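Local coordinates for prolyl endopeptidase (Myxococcus xanthus, PDB 2BKL), which probably hydrolyses oligopeptides on the carboxyl side of proline, and more slowly of alanine, as a serine peptidase of the S9A family, at residues W159-G167 / R205-D216. Sequence-based numbering, arbitrary orientation.
Sequences WSKVDVIEG and RYHTLGTEPSKD
Val162 of the irregular chain 159-167 lies against Gly210 of the type II beta turn Thr208-Thr211, which follows strand 203-208, and Ile165 against Pro213 at the start of the 3-10 segment 213-215, with CA atoms 6.0 Å apart in the first pair. No backbone-to-backbone hydrogen bond joins the two segments; the carboxylate of Asp163 bridges them instead. Its OD1 takes two strong bonds: Gly210 N donates to the syn lone pair over 2.8 Å, nearly straight at 165°, and His207 NE2 arrives on the anti side at 2.6 Å, somewhat out of the carboxylate plane. The oxygen lies close to the imidazole plane, although carboxylate and ring are turned 71° apart. Ser160 OG donates a hydrogen bond to OD2 from above the carboxylate plane, and that hydroxyl accepts from Asp163 N in an ST motif, so the buried acid is also held from its own side. The chi1 torsion, with CG anti to the backbone N (179°), brings NE2 of His207 to Asp163 OD1, while its ND1 donates to the syn lone pair of Asp216 OD1 at 2.7 Å. Two carboxylates thus fix the ring's rotation and would be expected to favour a doubly protonated imidazolium. Asp216 OD2 is hydrogen-bonded to Tyr184 OH. Ile165 CD1 sits over one face of the imidazole, 4.2 Å from its centroid, in a CH-pi contact, and CG1 of the same side chain packs on Pro213 CG at 3.9 Å. Farther out, Val162 CG1 rests against Thr211 O, and the proline ring lies beside Val162 O and Val164 O. Phe182, Tyr184 and Trp186 of strand 181-186 also pack against Ile165. The contact ties the connection following strand 148-153 to the third strand, and to the turn and 3-10 segment leading to the fourth, of the next four-stranded antiparallel sheet, a blade-to-blade junction of the N-terminal beta-propeller characteristic of prolyl oligopeptidases.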
loop_
_atom_site.group_PDB
_atom_site.type_symbol
_atom_site.label_atom_id
_atom_site.label_comp_id
_atom_site.label_asym_id
_atom_site.label_seq_id
_atom_site.Cartn_x
_atom_site.Cartn_y
_atom_site.Cartn_z
ATOM N N TRP A 159 -14.431 -8.748 -25.555
ATOM C CA TRP A 159 -13.034 -8.768 -25.202
ATOM C C TRP A 159 -12.214 -9.022 -26.450
ATOM O O TRP A 159 -12.506 -9.963 -27.173
ATOM C CB TRP A 159 -12.746 -9.865 -24.197
ATOM C CG TRP A 159 -13.276 -9.656 -22.815
ATOM C CD1 TRP A 159 -14.466 -9.112 -22.460
ATOM C CD2 TRP A 159 -12.635 -10.034 -21.593
ATOM N NE1 TRP A 159 -14.606 -9.127 -21.093
ATOM C CE2 TRP A 159 -13.498 -9.705 -20.540
ATOM C CE3 TRP A 159 -11.428 -10.659 -21.287
ATOM C CZ2 TRP A 159 -13.163 -9.936 -19.201
ATOM C CZ3 TRP A 159 -11.094 -10.879 -19.965
ATOM C CH2 TRP A 159 -11.965 -10.537 -18.943
ATOM N N SER A 160 -11.209 -8.195 -26.693
ATOM C CA SER A 160 -10.285 -8.384 -27.810
ATOM C C SER A 160 -9.512 -9.697 -27.682
ATOM O O SER A 160 -8.991 -10.034 -26.625
ATOM C CB SER A 160 -9.305 -7.234 -27.908
ATOM O OG SER A 160 -8.440 -7.430 -29.028
ATOM N N LYS A 161 -9.432 -10.428 -28.785
ATOM C CA LYS A 161 -8.619 -11.632 -28.805
ATOM C C LYS A 161 -7.182 -11.333 -29.213
ATOM O O LYS A 161 -6.296 -12.143 -28.971
ATOM C CB LYS A 161 -9.243 -12.671 -29.739
ATOM C CG LYS A 161 -10.387 -13.440 -29.088
ATOM C CD LYS A 161 -11.705 -12.682 -29.137
ATOM C CE LYS A 161 -12.797 -13.367 -28.305
ATOM N NZ LYS A 161 -13.266 -12.537 -27.125
ATOM N N VAL A 162 -6.948 -10.191 -29.846
ATOM C CA VAL A 162 -5.619 -9.797 -30.281
ATOM C C VAL A 162 -4.863 -8.993 -29.212
ATOM O O VAL A 162 -3.664 -9.184 -29.022
ATOM C CB VAL A 162 -5.708 -8.995 -31.583
ATOM C CG1 VAL A 162 -4.324 -8.552 -32.046
ATOM C CG2 VAL A 162 -6.389 -9.843 -32.637
ATOM N N ASP A 163 -5.564 -8.103 -28.507
ATOM C CA ASP A 163 -4.931 -7.175 -27.585
ATOM C C ASP A 163 -4.842 -7.832 -26.212
ATOM O O ASP A 163 -5.591 -7.525 -25.279
ATOM C CB ASP A 163 -5.725 -5.867 -27.519
ATOM C CG ASP A 163 -5.956 -5.270 -28.889
ATOM O OD1 ASP A 163 -4.958 -4.951 -29.561
ATOM O OD2 ASP A 163 -7.099 -5.109 -29.359
ATOM N N VAL A 164 -3.907 -8.755 -26.105
ATOM C CA VAL A 164 -3.713 -9.527 -24.890
ATOM C C VAL A 164 -2.219 -9.524 -24.645
ATOM O O VAL A 164 -1.449 -9.987 -25.492
ATOM C CB VAL A 164 -4.205 -10.972 -25.024
ATOM C CG1 VAL A 164 -3.908 -11.756 -23.738
ATOM C CG2 VAL A 164 -5.688 -11.022 -25.393
ATOM N N ILE A 165 -1.795 -8.978 -23.512
ATOM C CA ILE A 165 -0.390 -8.783 -23.261
ATOM C C ILE A 165 0.018 -9.341 -21.903
ATOM O O ILE A 165 -0.350 -8.797 -20.841
ATOM C CB ILE A 165 -0.018 -7.286 -23.352
ATOM C CG1 ILE A 165 -0.598 -6.588 -24.589
ATOM C CG2 ILE A 165 1.477 -7.139 -23.342
ATOM C CD1 ILE A 165 -0.368 -5.096 -24.618
ATOM N N GLU A 166 0.770 -10.438 -21.901
ATOM C CA GLU A 166 1.350 -10.939 -20.662
ATOM C C GLU A 166 2.508 -10.030 -20.207
ATOM O O GLU A 166 2.987 -9.183 -20.951
ATOM C CB GLU A 166 1.772 -12.415 -20.811
ATOM C CG GLU A 166 0.573 -13.312 -21.135
ATOM C CD GLU A 166 0.801 -14.816 -20.992
ATOM O OE1 GLU A 166 1.757 -15.237 -20.314
ATOM O OE2 GLU A 166 -0.025 -15.576 -21.551
ATOM N N GLY A 167 2.918 -10.169 -18.968
ATOM C CA GLY A 167 3.963 -9.335 -18.438
ATOM C C GLY A 167 3.545 -7.922 -18.073
ATOM O O GLY A 167 4.385 -7.010 -18.057
ATOM N N ARG A 205 6.745 0.119 -23.693
ATOM C CA ARG A 205 6.305 -0.229 -25.041
ATOM C C ARG A 205 5.048 0.551 -25.427
ATOM O O ARG A 205 4.407 1.148 -24.581
ATOM C CB ARG A 205 6.063 -1.729 -25.164
ATOM C CG ARG A 205 7.340 -2.547 -24.866
ATOM C CD ARG A 205 7.387 -3.879 -25.591
ATOM N NE ARG A 205 6.206 -4.689 -25.331
ATOM C CZ ARG A 205 6.008 -5.905 -25.860
ATOM N NH1 ARG A 205 6.949 -6.446 -26.640
ATOM N NH2 ARG A 205 4.891 -6.576 -25.614
ATOM N N TYR A 206 4.734 0.553 -26.716
ATOM C CA TYR A 206 3.489 1.133 -27.224
ATOM C C TYR A 206 2.734 0.034 -27.920
ATOM O O TYR A 206 3.270 -0.624 -28.822
ATOM C CB TYR A 206 3.692 2.299 -28.194
ATOM C CG TYR A 206 2.373 2.943 -28.589
ATOM C CD1 TYR A 206 1.803 3.897 -27.791
ATOM C CD2 TYR A 206 1.688 2.575 -29.730
ATOM C CE1 TYR A 206 0.581 4.477 -28.101
ATOM C CE2 TYR A 206 0.466 3.150 -30.056
ATOM C CZ TYR A 206 -0.075 4.116 -29.235
ATOM O OH TYR A 206 -1.295 4.671 -29.568
ATOM N N HIS A 207 1.495 -0.172 -27.524
ATOM C CA HIS A 207 0.646 -1.171 -28.154
ATOM C C HIS A 207 -0.386 -0.458 -29.026
ATOM O O HIS A 207 -1.170 0.364 -28.536
ATOM C CB HIS A 207 -0.079 -2.040 -27.142
ATOM C CG HIS A 207 -0.965 -3.037 -27.803
ATOM N ND1 HIS A 207 -0.473 -3.931 -28.720
ATOM C CD2 HIS A 207 -2.302 -3.219 -27.772
ATOM C CE1 HIS A 207 -1.469 -4.653 -29.201
ATOM N NE2 HIS A 207 -2.589 -4.253 -28.641
ATOM N N THR A 208 -0.369 -0.750 -30.317
ATOM C CA THR A 208 -1.409 -0.275 -31.227
ATOM C C THR A 208 -2.569 -1.271 -31.213
ATOM O O THR A 208 -2.357 -2.475 -31.432
ATOM C CB THR A 208 -0.834 -0.144 -32.639
ATOM O OG1 THR A 208 0.184 0.885 -32.685
ATOM C CG2 THR A 208 -1.936 0.303 -33.642
ATOM N N LEU A 209 -3.780 -0.824 -30.920
ATOM C CA LEU A 209 -4.923 -1.725 -30.845
ATOM C C LEU A 209 -5.105 -2.441 -32.164
ATOM O O LEU A 209 -5.010 -1.821 -33.237
ATOM C CB LEU A 209 -6.228 -0.976 -30.559
ATOM C CG LEU A 209 -6.503 -0.400 -29.185
ATOM C CD1 LEU A 209 -7.993 -0.000 -29.061
ATOM C CD2 LEU A 209 -6.132 -1.361 -28.080
ATOM N N GLY A 210 -5.391 -3.731 -32.079
ATOM C CA GLY A 210 -5.685 -4.534 -33.243
ATOM C C GLY A 210 -4.476 -5.163 -33.888
ATOM O O GLY A 210 -4.630 -5.884 -34.859
ATOM N N THR A 211 -3.290 -4.943 -33.324
ATOM C CA THR A 211 -2.080 -5.535 -33.865
ATOM C C THR A 211 -1.522 -6.500 -32.867
ATOM O O THR A 211 -1.830 -6.414 -31.676
ATOM C CB THR A 211 -1.021 -4.464 -34.174
ATOM O OG1 THR A 211 -0.577 -3.856 -32.952
ATOM C CG2 THR A 211 -1.617 -3.334 -34.990
ATOM N N GLU A 212 -0.676 -7.407 -33.350
ATOM C CA GLU A 212 -0.005 -8.373 -32.472
ATOM C C GLU A 212 0.946 -7.678 -31.512
ATOM O O GLU A 212 1.743 -6.867 -31.944
ATOM C CB GLU A 212 0.802 -9.379 -33.311
ATOM C CG GLU A 212 -0.055 -10.193 -34.258
ATOM C CD GLU A 212 -0.113 -9.614 -35.677
ATOM O OE1 GLU A 212 0.022 -8.368 -35.862
ATOM O OE2 GLU A 212 -0.295 -10.413 -36.627
ATOM N N PRO A 213 0.883 -7.966 -30.204
ATOM C CA PRO A 213 1.809 -7.332 -29.252
ATOM C C PRO A 213 3.323 -7.580 -29.503
ATOM O O PRO A 213 4.125 -6.769 -29.047
ATOM C CB PRO A 213 1.359 -7.900 -27.896
ATOM C CG PRO A 213 -0.070 -8.204 -28.126
ATOM C CD PRO A 213 -0.150 -8.762 -29.517
ATOM N N SER A 214 3.701 -8.622 -30.232
ATOM C CA SER A 214 5.113 -8.783 -30.625
ATOM C C SER A 214 5.638 -7.628 -31.504
ATOM O O SER A 214 6.860 -7.383 -31.541
ATOM C CB SER A 214 5.327 -10.105 -31.359
ATOM O OG SER A 214 4.759 -10.010 -32.650
ATOM N N LYS A 215 4.728 -6.919 -32.183
ATOM C CA LYS A 215 5.072 -5.747 -32.990
ATOM C C LYS A 215 5.099 -4.438 -32.197
ATOM O O LYS A 215 5.440 -3.390 -32.746
ATOM C CB LYS A 215 4.104 -5.593 -34.175
ATOM C CG LYS A 215 4.001 -6.813 -35.084
ATOM C CD LYS A 215 2.959 -6.609 -36.174
ATOM C CE LYS A 215 2.959 -7.748 -37.180
ATOM N NZ LYS A 215 2.055 -7.443 -38.325
ATOM N N ASP A 216 4.769 -4.491 -30.906
ATOM C CA ASP A 216 4.764 -3.283 -30.082
ATOM C C ASP A 216 6.119 -2.607 -30.141
ATOM O O ASP A 216 7.145 -3.293 -30.069
ATOM C CB ASP A 216 4.448 -3.623 -28.618
ATOM C CG ASP A 216 2.983 -3.933 -28.382
ATOM O OD1 ASP A 216 2.177 -3.969 -29.357
ATOM O OD2 ASP A 216 2.523 -4.131 -27.223
#